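Local coordinates for DUAL specificity protein phosphatase 14 (Homo sapiens, PDB 2WGP) that removes phosphate from tyrosine, serine and threonine residues of proteins, inactivating the MAP kinases ERK, JNK and p38 and damping T-cell receptor signalling, at residues A27-S32 / N138-R143; D79-P84 / R148-F153. One frame throughout, in Å; residues are numbered along the deposited sequence.

Overall arrangement
Contact 1 (27-32 with 138-143) and contact 2 (79-84 with 148-153) lie on opposite sides of the chain's centre, about 20 Å apart between their centres, and both are partly buried. Their second segments belong to successive helices, 133-143 and 151-165. Contact 1 brings the end of an outermost strand of the mixed sheet against the first of these helices; contact 2 lays a loop without regular structure over the start of the second. In contact 1 a buried isoleucine packs against a valine and a partly exposed indole, whose N-H meets a backbone carbonyl, with an exposed arginine and a water at the border. In contact 2, nearer the catalytic Cys110, a carboxylate takes a bond from a helix-capping amide whose nitrogen lies over a phenylalanine ring.

Contact 1: residues A27-S32 / N138-R143; sequences AQITSS and NWVKAR
The indole N-H of Trp139 is spent on a backbone carbonyl at a corner of the chain: NE1 gives a hydrogen bond of 2.9 Å to Ile29 O. The oxygen lies at the ring edge, only 12° out of the indole plane, while the donor is tilted 31° from the carbonyl plane. With CG of Trp139 anti to the backbone N (chi1 -174°), the ring reaches out from the helix toward this oxygen. Ile29, a branched apolar residue in a buried place, works on two fronts: CG2 meets the indole at NE1, 3.6 Å away, and CD1 packs against Val140 CG1 and Arg143 CB. The CG2 methyl of Thr30 touches the benzo part of the ring at CZ2.

Arg143 suits this exposed position because its long chain can be apolar along its length and polar at its end. Its CG lies 3.2 Å from Gln28 O, and a water bridges that same carbonyl to Arg143 NE. A bend at chi2 turns the guanidinium back along the helix, where NH1 donates to Trp139 O (3.1 Å) and one face has Trp139 CD1 above its rim. An alanine in place of Trp139 would probably leave Ile29 O without its indole donor and deprive the guanidinium of the ring beside it.

Leu125 of helix 116-129 packs against Ile29, Thr30, Trp139 and Val140, and His129 of that helix meets the indole edge-to-face. Ala27 pairs through its backbone with Leu35 of strand 33-36, on which Val140 also packs; helix 133-143 thus lies against the end of strand 26-28, an outermost strand of the mixed sheet.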
loop_
_atom_site.group_PDB
_atom_site.type_symbol
_atom_site.label_atom_id
_atom_site.label_comp_id
_atom_site.label_asym_id
_atom_site.label_seq_id
_atom_site.Cartn_x
_atom_site.Cartn_y
_atom_site.Cartn_z
ATOM N N ALA A 27 11.206 -8.431 -35.085
ATOM C CA ALA A 27 12.330 -9.355 -34.894
ATOM C C ALA A 27 11.808 -10.765 -34.953
ATOM O O ALA A 27 10.750 -11.051 -34.376
ATOM C CB ALA A 27 13.015 -9.115 -33.550
ATOM N N GLN A 28 12.563 -11.647 -35.607
ATOM C CA GLN A 28 12.244 -13.059 -35.606
ATOM C C GLN A 28 12.825 -13.749 -34.375
ATOM O O GLN A 28 14.016 -13.583 -34.059
ATOM C CB GLN A 28 12.788 -13.733 -36.862
ATOM C CG GLN A 28 12.185 -15.110 -37.072
ATOM C CD GLN A 28 12.469 -15.651 -38.450
ATOM O OE1 GLN A 28 13.234 -15.075 -39.213
ATOM N NE2 GLN A 28 11.839 -16.772 -38.777
ATOM N N ILE A 29 11.978 -14.514 -33.687
ATOM C CA ILE A 29 12.376 -15.296 -32.486
ATOM C C ILE A 29 12.572 -16.773 -32.822
ATOM O O ILE A 29 13.563 -17.380 -32.423
ATOM C CB ILE A 29 11.309 -15.156 -31.341
ATOM C CG1 ILE A 29 11.017 -13.673 -31.035
ATOM C CG2 ILE A 29 11.752 -15.909 -30.051
ATOM C CD1 ILE A 29 12.233 -12.716 -30.989
ATOM N N THR A 30 11.633 -17.340 -33.568
ATOM C CA THR A 30 11.760 -18.704 -34.086
ATOM C C THR A 30 11.279 -18.686 -35.526
ATOM O O THR A 30 10.800 -17.661 -35.981
ATOM C CB THR A 30 10.919 -19.720 -33.275
ATOM O OG1 THR A 30 9.549 -19.587 -33.643
ATOM C CG2 THR A 30 11.064 -19.497 -31.779
ATOM N N SER A 31 11.348 -19.822 -36.222
ATOM C CA SER A 31 10.826 -19.931 -37.594
ATOM C C SER A 31 9.354 -19.489 -37.750
ATOM O O SER A 31 8.957 -18.991 -38.807
ATOM C CB SER A 31 11.042 -21.358 -38.152
ATOM O OG SER A 31 10.215 -22.342 -37.523
ATOM N N SER A 32 8.561 -19.619 -36.690
ATOM C CA SER A 32 7.138 -19.334 -36.763
ATOM C C SER A 32 6.669 -18.252 -35.785
ATOM O O SER A 32 5.466 -18.131 -35.535
ATOM C CB SER A 32 6.387 -20.627 -36.474
ATOM O OG SER A 32 6.518 -20.941 -35.104
ATOM N N ASN A 138 17.398 -14.303 -22.629
ATOM C CA ASN A 138 18.604 -14.084 -23.439
ATOM C C ASN A 138 18.335 -14.322 -24.924
ATOM O O ASN A 138 18.832 -13.573 -25.759
ATOM C CB ASN A 138 19.747 -14.986 -22.984
ATOM C CG ASN A 138 20.256 -14.656 -21.596
ATOM O OD1 ASN A 138 20.123 -13.538 -21.103
ATOM N ND2 ASN A 138 20.852 -15.644 -20.963
ATOM N N TRP A 139 17.525 -15.332 -25.233
ATOM C CA TRP A 139 17.099 -15.648 -26.612
ATOM C C TRP A 139 16.418 -14.420 -27.271
ATOM O O TRP A 139 16.850 -13.920 -28.319
ATOM C CB TRP A 139 16.136 -16.844 -26.545
ATOM C CG TRP A 139 15.655 -17.449 -27.826
ATOM C CD1 TRP A 139 15.374 -16.815 -28.994
ATOM C CD2 TRP A 139 15.293 -18.815 -28.023
ATOM N NE1 TRP A 139 14.925 -17.698 -29.920
ATOM C CE2 TRP A 139 14.876 -18.944 -29.358
ATOM C CE3 TRP A 139 15.341 -19.958 -27.213
ATOM C CZ2 TRP A 139 14.483 -20.165 -29.905
ATOM C CZ3 TRP A 139 14.953 -21.171 -27.756
ATOM C CH2 TRP A 139 14.521 -21.261 -29.090
ATOM N N VAL A 140 15.369 -13.924 -26.638
ATOM C CA VAL A 140 14.635 -12.775 -27.178
ATOM C C VAL A 140 15.498 -11.507 -27.184
ATOM O O VAL A 140 15.506 -10.761 -28.153
ATOM C CB VAL A 140 13.340 -12.505 -26.407
ATOM C CG1 VAL A 140 12.578 -11.325 -27.058
ATOM C CG2 VAL A 140 12.447 -13.756 -26.368
ATOM N N LYS A 141 16.235 -11.295 -26.107
ATOM C CA LYS A 141 17.136 -10.141 -25.971
ATOM C C LYS A 141 18.253 -10.152 -27.058
ATOM O O LYS A 141 18.648 -9.092 -27.539
ATOM C CB LYS A 141 17.676 -10.102 -24.523
ATOM C CG LYS A 141 18.542 -8.922 -24.110
ATOM C CD LYS A 141 17.769 -7.748 -23.564
ATOM C CE LYS A 141 18.720 -6.769 -22.877
ATOM N NZ LYS A 141 18.328 -5.367 -23.030
ATOM N N ALA A 142 18.743 -11.328 -27.459
ATOM C CA ALA A 142 19.719 -11.401 -28.545
ATOM C C ALA A 142 19.156 -10.862 -29.855
ATOM O O ALA A 142 19.890 -10.246 -30.638
ATOM C CB ALA A 142 20.238 -12.840 -28.739
ATOM N N ARG A 143 17.856 -11.065 -30.075
ATOM C CA ARG A 143 17.216 -10.642 -31.320
ATOM C C ARG A 143 16.638 -9.239 -31.255
ATOM O O ARG A 143 16.637 -8.541 -32.261
ATOM C CB ARG A 143 16.142 -11.628 -31.767
ATOM C CG ARG A 143 16.734 -12.884 -32.437
ATOM C CD ARG A 143 16.468 -14.016 -31.567
ATOM N NE ARG A 143 16.894 -15.307 -32.112
ATOM C CZ ARG A 143 17.735 -16.118 -31.493
ATOM N NH1 ARG A 143 18.289 -15.766 -30.333
ATOM N NH2 ARG A 143 18.035 -17.286 -32.054
HETATM O O HOH W 1 15.933 -15.721 -34.732
#

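Contact 2: residues D79-P84 / R148-F153; sequences DMPHAP and RPNVGF
Asn150 reaches across to Asp79 and Pro81 with a side chain whose every polar atom has work to do. Its CB comes within 4.0 Å of Asp79 OD1. The next atom, CG, stands between the backbone N and the carbonyl carbon (chi1 75°), which lets the amide turn back over the start of its own helix. There OD1 accepts from Phe153 N at 3.0 Å, the donor lying above the carbonyl plane, and it also touches Pro81 CA at 3.2 Å. At the other tip, ND2 donates to Asp79 OD1 (2.9 Å, 154° at the hydrogen) with the carboxylate and amide planes 21° apart. The same nitrogen sits 3.2 Å above the centre of the Phe153 ring. Asparagine fits because one small amide both caps and donates.

Asp79 OD1 takes a second hydrogen bond from Ser115 OG, which also accepts from Asn150 N. Pro81 O meets Gly152 CA in a C-H...O contact of 3.3 Å; a CB on Gly152 would probably clash with that oxygen, so glycine suits this place. Ala83 CB lies at the edge of the Phe153 ring, and Met80 to Ala83 form a type I turn.

Asn150 is thus a helix N-cap. Asp79 lies on the loop that, in dual specificity phosphatases, typically carries the general acid; its side chain is about 7 Å from that of the nucleophile Cys110 and close to a phosphate ion, probably from the crystallisation liquor, consistent with a phosphate-binding pocket.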
loop_
_atom_site.group_PDB
_atom_site.type_symbol
_atom_site.label_atom_id
_atom_site.label_comp_id
_atom_site.label_asym_id
_atom_site.label_seq_id
_atom_site.Cartn_x
_atom_site.Cartn_y
_atom_site.Cartn_z
ATOM N N ASP A 79 0.344 -2.203 -20.326
ATOM C CA ASP A 79 1.707 -2.491 -19.904
ATOM C C ASP A 79 1.926 -1.952 -18.480
ATOM O O ASP A 79 2.581 -0.910 -18.272
ATOM C CB ASP A 79 2.739 -1.929 -20.897
ATOM C CG ASP A 79 4.188 -2.257 -20.505
ATOM O OD1 ASP A 79 4.382 -3.207 -19.740
ATOM O OD2 ASP A 79 5.132 -1.514 -20.930
ATOM N N MET A 80 1.377 -2.682 -17.509
ATOM C CA MET A 80 1.386 -2.265 -16.117
ATOM C C MET A 80 1.746 -3.478 -15.261
ATOM O O MET A 80 1.379 -4.596 -15.596
ATOM C CB MET A 80 0.004 -1.712 -15.705
ATOM C CG MET A 80 -0.377 -0.402 -16.386
ATOM S SD MET A 80 0.741 0.900 -15.848
ATOM C CE MET A 80 0.201 1.071 -14.136
ATOM N N PRO A 81 2.484 -3.261 -14.158
ATOM C CA PRO A 81 2.950 -4.418 -13.364
ATOM C C PRO A 81 1.822 -5.288 -12.788
ATOM O O PRO A 81 1.998 -6.489 -12.623
ATOM C CB PRO A 81 3.746 -3.772 -12.236
ATOM C CG PRO A 81 4.086 -2.423 -12.735
ATOM C CD PRO A 81 2.961 -1.991 -13.592
ATOM N N HIS A 82 0.664 -4.707 -12.524
ATOM C CA HIS A 82 -0.492 -5.518 -12.035
ATOM C C HIS A 82 -1.433 -6.042 -13.130
ATOM O O HIS A 82 -2.425 -6.697 -12.828
ATOM C CB HIS A 82 -1.256 -4.781 -10.936
ATOM C CG HIS A 82 -0.425 -4.540 -9.719
ATOM N ND1 HIS A 82 -0.243 -3.289 -9.176
ATOM C CD2 HIS A 82 0.336 -5.385 -8.983
ATOM C CE1 HIS A 82 0.575 -3.377 -8.141
ATOM N NE2 HIS A 82 0.943 -4.638 -8.007
ATOM N N ALA A 83 -1.129 -5.783 -14.400
ATOM C CA ALA A 83 -1.890 -6.413 -15.477
ATOM C C ALA A 83 -1.592 -7.910 -15.402
ATOM O O ALA A 83 -0.404 -8.317 -15.396
ATOM C CB ALA A 83 -1.499 -5.862 -16.839
ATOM N N PRO A 84 -2.651 -8.742 -15.355
ATOM C CA PRO A 84 -2.480 -10.193 -15.167
ATOM C C PRO A 84 -2.170 -10.912 -16.479
ATOM O O PRO A 84 -2.913 -11.822 -16.909
ATOM C CB PRO A 84 -3.846 -10.625 -14.601
ATOM C CG PRO A 84 -4.791 -9.717 -15.282
ATOM C CD PRO A 84 -4.085 -8.381 -15.400
ATOM N N ARG A 148 12.340 -5.245 -22.364
ATOM C CA ARG A 148 12.374 -4.852 -20.953
ATOM C C ARG A 148 10.987 -5.061 -20.317
ATOM O O ARG A 148 10.263 -4.117 -20.052
ATOM C CB ARG A 148 12.806 -3.387 -20.841
ATOM C CG ARG A 148 13.185 -2.959 -19.456
ATOM C CD ARG A 148 14.626 -3.156 -19.176
ATOM N NE ARG A 148 15.005 -2.624 -17.882
ATOM C CZ ARG A 148 16.220 -2.711 -17.349
ATOM N NH1 ARG A 148 17.175 -3.364 -17.977
ATOM N NH2 ARG A 148 16.470 -2.130 -16.171
ATOM N N PRO A 149 10.613 -6.325 -20.071
ATOM C CA PRO A 149 9.350 -6.589 -19.393
ATOM C C PRO A 149 9.280 -5.839 -18.079
ATOM O O PRO A 149 10.305 -5.623 -17.407
ATOM C CB PRO A 149 9.403 -8.090 -19.145
ATOM C CG PRO A 149 10.234 -8.615 -20.286
ATOM C CD PRO A 149 11.307 -7.573 -20.436
ATOM N N ASN A 150 8.099 -5.362 -17.729
ATOM C CA ASN A 150 7.994 -4.591 -16.511
ATOM C C ASN A 150 8.184 -5.516 -15.297
ATOM O O ASN A 150 8.199 -6.720 -15.461
ATOM C CB ASN A 150 6.712 -3.752 -16.488
ATOM C CG ASN A 150 5.471 -4.555 -16.212
ATOM O OD1 ASN A 150 5.399 -5.301 -15.238
ATOM N ND2 ASN A 150 4.452 -4.348 -17.031
ATOM N N VAL A 151 8.389 -4.980 -14.093
ATOM C CA VAL A 151 8.744 -5.868 -12.958
ATOM C C VAL A 151 7.634 -6.836 -12.532
ATOM O O VAL A 151 7.939 -7.943 -12.061
ATOM C CB VAL A 151 9.292 -5.097 -11.743
ATOM C CG1 VAL A 151 10.647 -4.442 -12.138
ATOM C CG2 VAL A 151 8.250 -4.087 -11.217
ATOM N N GLY A 152 6.367 -6.433 -12.707
ATOM C CA GLY A 152 5.231 -7.322 -12.423
ATOM C C GLY A 152 5.165 -8.498 -13.383
ATOM O O GLY A 152 4.932 -9.667 -12.982
ATOM N N PHE A 153 5.420 -8.209 -14.656
ATOM C CA PHE A 153 5.521 -9.248 -15.661
ATOM C C PHE A 153 6.634 -10.245 -15.303
ATOM O O PHE A 153 6.459 -11.448 -15.480
ATOM C CB PHE A 153 5.740 -8.648 -17.066
ATOM C CG PHE A 153 4.546 -7.870 -17.629
ATOM C CD1 PHE A 153 4.654 -7.253 -18.872
ATOM C CD2 PHE A 153 3.333 -7.785 -16.962
ATOM C CE1 PHE A 153 3.592 -6.563 -19.433
ATOM C CE2 PHE A 153 2.247 -7.081 -17.519
ATOM C CZ PHE A 153 2.382 -6.467 -18.755
#